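Side-chain contacts in epsin 1 (Danio rerio, PDB 5LP0), which probably binds membranes rich in phosphatidylinositol 4,5-bisphosphate, modifies their curvature and promotes clathrin-coated invaginations in receptor-mediated endocytosis: residues Leu122-Glu125 / Glu126-Arg129; Ala81-Cys84 / Arg85-Tyr89; Thr35-Val38 / Val39-Ser42. One frame throughout, in Å; residues are numbered along the deposited sequence.

Contact 1 (Leu122-Glu125 / Glu126-Arg129); sequences LKDE and ERLR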
ATOM      1  N   LEU A 122       5.460 -11.212   0.587  1.00 10.31           N
ATOM      2  CA  LEU A 122       6.746 -10.552   0.802  1.00  9.57           C
ATOM      3  C   LEU A 122       7.860 -11.529   1.196  1.00 12.55           C
ATOM      4  O   LEU A 122       9.027 -11.306   0.879  1.00 15.84           O
ATOM      5  CB  LEU A 122       6.621  -9.443   1.853  1.00 10.25           C
ATOM      6  CG  LEU A 122       6.001  -8.150   1.327  1.00 10.27           C
ATOM      7  CD1 LEU A 122       5.593  -7.242   2.462  1.00 10.82           C
ATOM      8  CD2 LEU A 122       6.995  -7.466   0.391  1.00 11.28           C
ATOM      9  N   LYS A 123       7.491 -12.619   1.860  1.00 12.37           N
ATOM     10  CA  LYS A 123       8.484 -13.586   2.311  1.00 18.23           C
ATOM     11  C   LYS A 123       8.949 -14.548   1.206  1.00 21.63           C
ATOM     12  O   LYS A 123       9.858 -15.344   1.434  1.00 29.73           O
ATOM     13  CB  LYS A 123       7.959 -14.359   3.530  1.00 21.46           C
ATOM     14  CG  LYS A 123       7.822 -13.496   4.797  1.00 29.82           C
ATOM     15  CD  LYS A 123       7.276 -14.291   5.981  1.00 34.23           C
ATOM     16  CE  LYS A 123       7.210 -13.462   7.259  1.00 40.38           C
ATOM     17  NZ  LYS A 123       6.537 -14.220   8.365  1.00 39.94           N
ATOM     18  N   ASP A 124       8.359 -14.458   0.015  1.00 18.32           N
ATOM     19  CA  ASP A 124       8.639 -15.417  -1.056  1.00 16.84           C
ATOM     20  C   ASP A 124       9.109 -14.727  -2.343  1.00 18.35           C
ATOM     21  O   ASP A 124       8.297 -14.210  -3.111  1.00 15.70           O
ATOM     22  CB  ASP A 124       7.386 -16.243  -1.345  1.00 15.72           C
ATOM     23  CG  ASP A 124       7.685 -17.471  -2.152  1.00 19.96           C
ATOM     24  OD1 ASP A 124       8.449 -17.357  -3.125  1.00 20.76           O
ATOM     25  OD2 ASP A 124       7.158 -18.548  -1.811  1.00 25.48           O
ATOM     26  N   GLU A 125      10.418 -14.737  -2.585  1.00 17.82           N
ATOM     27  CA  GLU A 125      10.989 -13.979  -3.698  1.00 19.00           C
ATOM     28  C   GLU A 125      10.606 -14.545  -5.067  1.00 18.23           C
ATOM     29  O   GLU A 125      10.448 -13.789  -6.037  1.00 22.20           O
ATOM     30  CB  GLU A 125      12.503 -13.816  -3.511  1.00 23.74           C
ATOM     31  CG  GLU A 125      12.840 -13.247  -2.130  1.00 34.11           C
ATOM     32  CD  GLU A 125      14.096 -12.388  -2.101  1.00 46.99           C
ATOM     33  OE1 GLU A 125      14.390 -11.702  -3.103  1.00 53.97           O
ATOM     34  OE2 GLU A 125      14.786 -12.389  -1.060  1.00 49.30           O
ATOM     35  N   GLU A 126      10.398 -15.858  -5.149  1.00 18.83           N
ATOM     36  CA  GLU A 126       9.871 -16.455  -6.381  1.00 20.93           C
ATOM     37  C   GLU A 126       8.465 -15.944  -6.703  1.00 23.00           C
ATOM     38  O   GLU A 126       8.160 -15.542  -7.849  1.00 23.06           O
ATOM     39  CB  GLU A 126       9.851 -17.975  -6.268  1.00 23.35           C
ATOM     40  CG  GLU A 126       9.278 -18.666  -7.497  1.00 34.93           C
ATOM     41  CD  GLU A 126       9.104 -20.163  -7.314  1.00 47.81           C
ATOM     42  OE1 GLU A 126       8.519 -20.579  -6.286  1.00 52.92           O
ATOM     43  OE2 GLU A 126       9.549 -20.920  -8.202  1.00 51.34           O
ATOM     44  N   ARG A 127       7.607 -15.953  -5.687  1.00 18.99           N
ATOM     45  CA  ARG A 127       6.263 -15.414  -5.835  1.00 20.08           C
ATOM     46  C   ARG A 127       6.339 -13.967  -6.287  1.00 19.93           C
ATOM     47  O   ARG A 127       5.573 -13.545  -7.137  1.00 19.93           O
ATOM     48  CB  ARG A 127       5.488 -15.500  -4.522  1.00 17.22           C
ATOM     49  CG  ARG A 127       5.023 -16.902  -4.180  1.00 20.78           C
ATOM     50  CD  ARG A 127       4.079 -16.898  -2.995  1.00 17.17           C
ATOM     51  NE  ARG A 127       2.875 -16.122  -3.282  1.00 16.26           N
ATOM     52  CZ  ARG A 127       2.026 -15.666  -2.366  1.00 14.25           C
ATOM     53  NH1 ARG A 127       2.225 -15.938  -1.081  1.00 19.87           N
ATOM     54  NH2 ARG A 127       0.957 -14.961  -2.731  1.00 14.09           N
ATOM     55  N   LEU A 128       7.265 -13.197  -5.745  1.00 17.71           N
ATOM     56  CA  LEU A 128       7.368 -11.805  -6.142  0.97 18.03           C
ATOM     57  C   LEU A 128       7.694 -11.693  -7.642  1.00 18.46           C
ATOM     58  O   LEU A 128       7.092 -10.884  -8.336  1.00 15.74           O
ATOM     59  CB  LEU A 128       8.371 -11.053  -5.247  0.97 18.65           C
ATOM     60  CG  LEU A 128       7.899 -10.854  -3.788  0.97 19.71           C
ATOM     61  CD1 LEU A 128       9.072 -10.681  -2.809  0.97 25.24           C
ATOM     62  CD2 LEU A 128       6.935  -9.668  -3.643  0.97 20.58           C
ATOM     63  N   ARG A 129       8.623 -12.510  -8.148  1.00 15.25           N
ATOM     64  CA  ARG A 129       8.945 -12.472  -9.588  1.00 18.31           C
ATOM     65  C   ARG A 129       7.760 -12.782 -10.511  1.00 13.68           C
ATOM     66  O   ARG A 129       7.518 -12.075 -11.516  1.00 15.49           O
ATOM     67  CB  ARG A 129      10.088 -13.421  -9.924  1.00 26.16           C
ATOM     68  CG  ARG A 129      11.449 -12.932  -9.500  1.00 32.60           C
ATOM     69  CD  ARG A 129      12.530 -13.782 -10.141  1.00 33.05           C
ATOM     70  NE  ARG A 129      12.306 -15.205  -9.887  1.00 35.50           N
ATOM     71  CZ  ARG A 129      12.743 -15.861  -8.815  1.00 39.06           C
ATOM     72  NH1 ARG A 129      13.439 -15.236  -7.870  1.00 35.36           N
ATOM     73  NH2 ARG A 129      12.479 -17.155  -8.681  1.00 41.55           N
TER
HETATM   74  O   HOH W   1       6.664 -19.977  -4.164  1.00 28.95           O
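An N-cap at the start of helix 125-139 joins Asp124 to Arg127. The carboxylate oxygen Asp124 OD1 accepts from the backbone amide Arg127 N at 3.0 Å, along a nearly straight N-H line of 173°, and the donor stands well above the carboxylate plane. The side chain reaches it because Asp124 CG lies anti to the backbone N (chi1 -165°), beside its own carbonyl carbon. The same carboxylate lies against the aliphatic part of Arg127: Asp124 CG is 3.4 Å from Arg127 CG, and the two side chains cross at about a right angle. The guanidinium continues past the acid, its plane steeply turned from the carboxylate, and Arg127 NH1 bonds to Thr120 OG1 on helix 108-122. Asp124 caps helix 125-139 where the chain turns from helix 108-122. A water 2.8 Å from Asp124 OD2 donates to that oxygen and to Glu126 OE1, bridging two like-charged groups, which probably eases their repulsion. With an alanine here, Arg127 N would probably lose its side-chain acceptor and the water would probably keep only Glu126 of its two acids. The first turn follows, Leu128 N donating to Asp124 O at 3.0 Å and Arg129 N to Glu125 O at 3.1 Å. In one of its two conformers the Leu128 side chain touches Ile73 and Leu121. Farther along, the Arg129 guanidinium folds back so that Glu125 O lies over one of its faces.

Contact 2 (Ala81-Cys84 / Arg85-Tyr89); sequences AQQC and RENIY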
ATOM      1  N   ALA A  81       9.609  -3.393  -2.760  1.00  8.99           N
ATOM      2  CA  ALA A  81       9.575  -4.695  -2.091  1.00 10.99           C
ATOM      3  C   ALA A  81      10.744  -4.817  -1.113  1.00 13.76           C
ATOM      4  O   ALA A  81      10.624  -5.382  -0.032  1.00 11.97           O
ATOM      5  CB  ALA A  81       9.587  -5.838  -3.122  1.00 12.39           C
ATOM      6  N   GLN A  82      11.896  -4.290  -1.498  1.00  9.91           N
ATOM      7  CA  GLN A  82      13.048  -4.351  -0.629  1.00 11.92           C
ATOM      8  C   GLN A  82      12.796  -3.609   0.669  1.00  8.99           C
ATOM      9  O   GLN A  82      13.107  -4.126   1.746  1.00 11.56           O
ATOM     10  CB  GLN A  82      14.271  -3.733  -1.314  1.00 13.79           C
ATOM     11  CG  GLN A  82      15.591  -4.172  -0.700  1.00 32.15           C
ATOM     12  CD  GLN A  82      15.947  -3.457   0.596  1.00 38.55           C
ATOM     13  OE1 GLN A  82      15.421  -2.377   0.908  1.00 42.22           O
ATOM     14  NE2 GLN A  82      16.871  -4.061   1.362  1.00 37.22           N
ATOM     15  N   GLN A  83      12.242  -2.398   0.585  1.00  8.98           N
ATOM     16  CA  GLN A  83      11.995  -1.641   1.803  1.00  8.56           C
ATOM     17  C   GLN A  83      10.895  -2.321   2.634  1.00  8.62           C
ATOM     18  O   GLN A  83      10.957  -2.335   3.878  1.00  8.82           O
ATOM     19  CB  GLN A  83      11.659  -0.173   1.516  1.00 10.11           C
ATOM     20  CG  GLN A  83      11.433   0.600   2.803  1.00  8.28           C
ATOM     21  CD  GLN A  83      11.249   2.084   2.630  1.00  9.25           C
ATOM     22  OE1 GLN A  83      10.239   2.663   3.046  1.00  9.47           O
ATOM     23  NE2 GLN A  83      12.229   2.719   2.064  1.00 12.92           N
ATOM     24  N   CYS A  84       9.931  -2.943   1.969  1.00  7.91           N
ATOM     25  CA  CYS A  84       8.852  -3.604   2.697  1.00  9.93           C
ATOM     26  C   CYS A  84       9.379  -4.808   3.484  1.00 10.55           C
ATOM     27  O   CYS A  84       8.985  -5.038   4.624  1.00 13.40           O
ATOM     28  CB  CYS A  84       7.759  -4.057   1.755  1.00  8.79           C
ATOM     29  SG  CYS A  84       6.730  -2.743   1.147  1.00 10.01           S
ATOM     30  N   ARG A  85      10.309  -5.543   2.888  1.00 13.05           N
ATOM     31  CA  ARG A  85      10.907  -6.694   3.548  1.00 12.38           C
ATOM     32  C   ARG A  85      11.742  -6.221   4.729  1.00 14.02           C
ATOM     33  O   ARG A  85      11.748  -6.864   5.784  1.00 16.52           O
ATOM     34  CB  ARG A  85      11.767  -7.525   2.578  1.00 16.91           C
ATOM     35  CG  ARG A  85      10.966  -8.373   1.607  1.00 20.14           C
ATOM     36  CD  ARG A  85      11.854  -9.389   0.859  1.00 28.66           C
ATOM     37  NE  ARG A  85      12.702  -8.747  -0.145  1.00 37.50           N
ATOM     38  CZ  ARG A  85      12.280  -8.379  -1.352  1.00 37.54           C
ATOM     39  NH1 ARG A  85      11.027  -8.604  -1.708  1.00 46.79           N
ATOM     40  NH2 ARG A  85      13.097  -7.781  -2.213  1.00 38.44           N
ATOM     41  N   GLU A  86      12.429  -5.092   4.552  1.00 13.26           N
ATOM     42  CA  GLU A  86      13.190  -4.472   5.644  1.00 14.17           C
ATOM     43  C   GLU A  86      12.286  -4.041   6.805  1.00 16.51           C
ATOM     44  O   GLU A  86      12.693  -4.063   7.965  1.00 20.31           O
ATOM     45  CB  GLU A  86      13.979  -3.244   5.163  1.00 24.13           C
ATOM     46  CG  GLU A  86      15.253  -3.540   4.420  1.00 29.88           C
ATOM     47  CD  GLU A  86      15.952  -2.263   3.964  1.00 39.29           C
ATOM     48  OE1 GLU A  86      15.474  -1.151   4.289  1.00 41.22           O
ATOM     49  OE2 GLU A  86      16.981  -2.373   3.274  1.00 38.96           O
ATOM     50  N   ASN A  87      11.076  -3.609   6.472  1.00 10.43           N
ATOM     51  CA  ASN A  87      10.130  -3.120   7.466  1.00  8.70           C
ATOM     52  C   ASN A  87       8.971  -4.073   7.655  1.00  7.36           C
ATOM     53  O   ASN A  87       7.836  -3.642   7.859  1.00  8.10           O
ATOM     54  CB  ASN A  87       9.608  -1.746   7.078  1.00  9.37           C
ATOM     55  CG  ASN A  87      10.659  -0.679   7.194  1.00 16.13           C
ATOM     56  OD1 ASN A  87      11.379  -0.420   6.241  1.00 23.93           O
ATOM     57  ND2 ASN A  87      10.760  -0.052   8.373  1.00 15.95           N
ATOM     58  N   ILE A  88       9.260  -5.373   7.626  1.00  9.18           N
ATOM     59  CA  ILE A  88       8.201  -6.379   7.600  1.00  9.65           C
ATOM     60  C   ILE A  88       7.328  -6.355   8.862  1.00  6.25           C
ATOM     61  O   ILE A  88       6.144  -6.690   8.788  1.00  7.72           O
ATOM     62  CB  ILE A  88       8.752  -7.788   7.346  1.00 10.27           C
ATOM     63  CG1 ILE A  88       7.618  -8.753   7.035  1.00 15.47           C
ATOM     64  CG2 ILE A  88       9.553  -8.308   8.528  1.00 12.96           C
ATOM     65  CD1 ILE A  88       6.900  -8.410   5.753  1.00 16.54           C
ATOM     66  N   TYR A  89       7.892  -5.973  10.009  1.00  7.52           N
ATOM     67  CA  TYR A  89       7.123  -5.931  11.247  1.00  6.99           C
ATOM     68  C   TYR A  89       5.917  -5.000  11.123  1.00  6.67           C
ATOM     69  O   TYR A  89       4.878  -5.255  11.710  1.00  8.47           O
ATOM     70  CB  TYR A  89       7.988  -5.481  12.443  1.00  7.33           C
ATOM     71  CG  TYR A  89       9.254  -6.275  12.683  1.00  9.23           C
ATOM     72  CD1 TYR A  89       9.269  -7.647  12.583  1.00 11.10           C
ATOM     73  CD2 TYR A  89      10.423  -5.638  13.078  1.00  9.37           C
ATOM     74  CE1 TYR A  89      10.439  -8.374  12.818  1.00 11.76           C
ATOM     75  CE2 TYR A  89      11.599  -6.352  13.320  1.00 10.43           C
ATOM     76  CZ  TYR A  89      11.597  -7.713  13.190  1.00 13.27           C
ATOM     77  OH  TYR A  89      12.753  -8.426  13.433  1.00 19.56           O
TER
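One side-chain hydrogen bond links Gln82 and Glu86, a turn apart on the exposed face of helix 78-86. Gln82 NE2 donates to Glu86 OE2 at 2.6 Å, an unusually short bond. The acceptor lies in the amide plane, whereas the amide nitrogen approaches from above the carboxylate plane, the two flat groups being perpendicular. Gln82 OE1 is also crowded against Glu86 OE2, which makes the detailed geometry somewhat doubtful. Gln82 has its CG anti to the backbone N (chi1 -160°) and then bends at chi2, which brings the amide across the end of the extended Glu86 chain.

Backbone bonds continue the helix beneath them. Arg85 N donates to Ala81 O at 2.9 Å and Glu86 N to Gln82 O at 3.0 Å. At the C-terminal end Asn87 N bonds to Gln83 O at 2.9 Å and, weakly, to Cys84 O, as Asn87 leaves helical geometry.

Packing makes up the rest. The Arg85 chain bends at chi3 (-73°) and turns back over the preceding turn, placing Ala81 O 3.6 Å above the centre of one guanidinium face, with Gln82 N toward the rim of that same face; Arg85 NH1 also comes within 3.4 Å of Ala81 CB. Cys84 faces inward to Met69, Ile73 and Leu122.

Chemically, the helix is divided: its outer side carries an amide and a carboxylate, its inner side Ala81 and Cys84 together with Gln83, whose OE1 accepts from Trp49 NE1 of helix 38-51, and the carbonyl dipole of Ala81 beneath the guanidinium would probably favour the positive charge of Arg85.

Contact 3 (Thr35-Val38 / Val39-Ser42); sequences TYNV and VAFS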
ATOM      1  N   THR A  35       7.580   5.754  -8.053  1.00  6.68           N
ATOM      2  CA  THR A  35       8.545   5.019  -7.208  1.00  8.15           C
ATOM      3  C   THR A  35       9.935   4.837  -7.820  1.00  6.64           C
ATOM      4  O   THR A  35      10.876   4.511  -7.096  1.00  8.99           O
ATOM      5  CB  THR A  35       8.045   3.629  -6.738  1.00  7.13           C
ATOM      6  OG1 THR A  35       7.908   2.746  -7.861  1.00  7.57           O
ATOM      7  CG2 THR A  35       6.717   3.758  -5.958  1.00  6.74           C
ATOM      8  N   TYR A  36      10.063   5.039  -9.134  1.00  7.42           N
ATOM      9  CA  TYR A  36      11.372   5.035  -9.785  1.00  7.11           C
ATOM     10  C   TYR A  36      12.088   6.367  -9.652  1.00  8.90           C
ATOM     11  O   TYR A  36      13.214   6.491 -10.088  1.00 13.03           O
ATOM     12  CB  TYR A  36      11.244   4.675 -11.265  1.00  7.32           C
ATOM     13  CG  TYR A  36      10.774   3.273 -11.509  1.00  7.85           C
ATOM     14  CD1 TYR A  36       9.423   2.976 -11.615  1.00  7.23           C
ATOM     15  CD2 TYR A  36      11.687   2.251 -11.635  1.00  9.19           C
ATOM     16  CE1 TYR A  36       9.003   1.668 -11.851  1.00 10.52           C
ATOM     17  CE2 TYR A  36      11.290   0.965 -11.873  1.00  9.72           C
ATOM     18  CZ  TYR A  36       9.969   0.685 -11.985  1.00 10.38           C
ATOM     19  OH  TYR A  36       9.656  -0.623 -12.210  1.00 15.74           O
ATOM     20  N   ASN A  37      11.424   7.365  -9.097  1.00  9.04           N
ATOM     21  CA  ASN A  37      12.007   8.684  -8.864  1.00  8.31           C
ATOM     22  C   ASN A  37      12.446   8.707  -7.401  1.00  8.82           C
ATOM     23  O   ASN A  37      11.609   8.600  -6.495  1.00  9.91           O
ATOM     24  CB  ASN A  37      10.932   9.733  -9.159  1.00  8.23           C
ATOM     25  CG  ASN A  37      11.375  11.151  -8.895  1.00 11.06           C
ATOM     26  OD1 ASN A  37      11.883  11.485  -7.824  1.00 11.79           O
ATOM     27  ND2 ASN A  37      11.138  12.013  -9.874  1.00 13.34           N
ATOM     28  N   VAL A  38      13.739   8.752  -7.143  1.00  8.94           N
ATOM     29  CA  VAL A  38      14.247   8.501  -5.796  1.00 10.16           C
ATOM     30  C   VAL A  38      13.667   9.483  -4.737  1.00 10.43           C
ATOM     31  O   VAL A  38      13.314   9.102  -3.601  1.00 13.96           O
ATOM     32  CB  VAL A  38      15.801   8.478  -5.792  1.00 13.18           C
ATOM     33  CG1 VAL A  38      16.358   9.864  -6.047  1.00 16.20           C
ATOM     34  CG2 VAL A  38      16.311   7.932  -4.492  1.00 17.33           C
ATOM     35  N   VAL A  39      13.519  10.744  -5.129  1.00 10.32           N
ATOM     36  CA  VAL A  39      12.919  11.745  -4.250  1.00  9.54           C
ATOM     37  C   VAL A  39      11.439  11.412  -3.938  1.00  9.36           C
ATOM     38  O   VAL A  39      10.993  11.373  -2.762  1.00 11.05           O
ATOM     39  CB  VAL A  39      13.062  13.170  -4.845  1.00 11.62           C
ATOM     40  CG1 VAL A  39      12.308  14.177  -3.996  1.00 12.66           C
ATOM     41  CG2 VAL A  39      14.538  13.555  -4.952  1.00 13.32           C
ATOM     42  N   ALA A  40      10.693  11.142  -5.003  1.00  8.20           N
ATOM     43  CA  ALA A  40       9.283  10.767  -4.857  1.00  8.58           C
ATOM     44  C   ALA A  40       9.132   9.464  -4.092  1.00  5.80           C
ATOM     45  O   ALA A  40       8.202   9.345  -3.285  1.00  8.90           O
ATOM     46  CB  ALA A  40       8.598  10.673  -6.200  1.00  7.69           C
ATOM     47  N   PHE A  41      10.028   8.511  -4.286  1.00  6.34           N
ATOM     48  CA  PHE A  41       9.970   7.216  -3.608  1.00  6.63           C
ATOM     49  C   PHE A  41       9.946   7.448  -2.110  1.00  7.51           C
ATOM     50  O   PHE A  41       9.146   6.842  -1.397  1.00  8.29           O
ATOM     51  CB  PHE A  41      11.179   6.375  -3.982  1.00  7.19           C
ATOM     52  CG  PHE A  41      11.308   5.104  -3.198  1.00  5.90           C
ATOM     53  CD1 PHE A  41      10.770   3.910  -3.669  1.00  7.83           C
ATOM     54  CD2 PHE A  41      11.998   5.092  -2.009  1.00  7.76           C
ATOM     55  CE1 PHE A  41      10.912   2.729  -2.950  1.00  8.20           C
ATOM     56  CE2 PHE A  41      12.130   3.923  -1.274  1.00  8.71           C
ATOM     57  CZ  PHE A  41      11.572   2.743  -1.724  1.00  7.53           C
ATOM     58  N   SER A  42      10.852   8.281  -1.605  1.00  8.05           N
ATOM     59  CA  SER A  42      10.847   8.543  -0.176  1.00  9.70           C
ATOM     60  C   SER A  42       9.535   9.156   0.321  1.00  6.99           C
ATOM     61  O   SER A  42       9.040   8.784   1.410  1.00  8.32           O
ATOM     62  CB  SER A  42      12.017   9.408   0.220  1.00 14.05           C
ATOM     63  OG  SER A  42      13.169   8.608   0.249  1.00 22.04           O
TER
HETATM   64  O   HOH W   2      14.700   7.513  -1.886  1.00 23.26           O
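With CG anti to the backbone N (chi1 177°), Asn37 swings its amide forward beneath the first turn of helix 38-51, bringing OD1 to Ala40 N. Phe41 has the same first torsion (chi1 172°), which brings the CD1 side of its ring near Thr35. The bond from Ala40 N to Asn37 OD1 is 3.1 Å long and nearly straight at the hydrogen, 175°, although the donor stands above the plane of the side-chain carbonyl. The side chain of Asn37 also rests on the methyl of Ala40, Asn37 CG to Ala40 CB 3.9 Å.

The main chain of Asn37 makes a second grip: Phe41 N donates to Asn37 O at 2.7 Å, almost in line with the carbonyl. Next in the helix, Ser42 N reaches Val38 O at 3.3 Å. A water donates to Val38 O as well, at 2.7 Å, and is also hydrogen-bonded to Ser42 OG, so Val38 O serves both the helix and the solvent.

On the buried side, Phe41 CD1 comes 3.5 Å from Thr35 O and 4.1 Å from Thr35 CB, the ring meeting that carbonyl obliquely. The ring continues to Val80 and Gln83 of helix 78-86 and forms a cation-pi interaction with Arg79, while Thr35 OG1 bonds to Ala32 O and Ser77 N. An asparagine N-cap with an aromatic residue four positions on, turned inward, is thus the form taken here by the turn between helix 25-34 and helix 38-51 in the all-helical ENTH domain.

In the fold
Contacts 1 and 3 are both N-caps at interhelical corners, one by a carboxylate and one by an amide, each with a water nearby; their centres lie 22 Å apart and they do not touch. Contact 1 is a surface arrangement rich in charge, whereas contact 3 sets an exposed cap beside a buried ring. Contact 2, partly buried, differs in chemistry: it pairs an amide with a carboxylate and ends helix 78-86 by main-chain bonding, without a side-chain cap. It meets both others, Leu122 of contact 1 packing on Cys84 and Ile88, and the Phe41 ring of contact 3 reaching Gln83. Helix 78-86 therefore sits between the two capped corners.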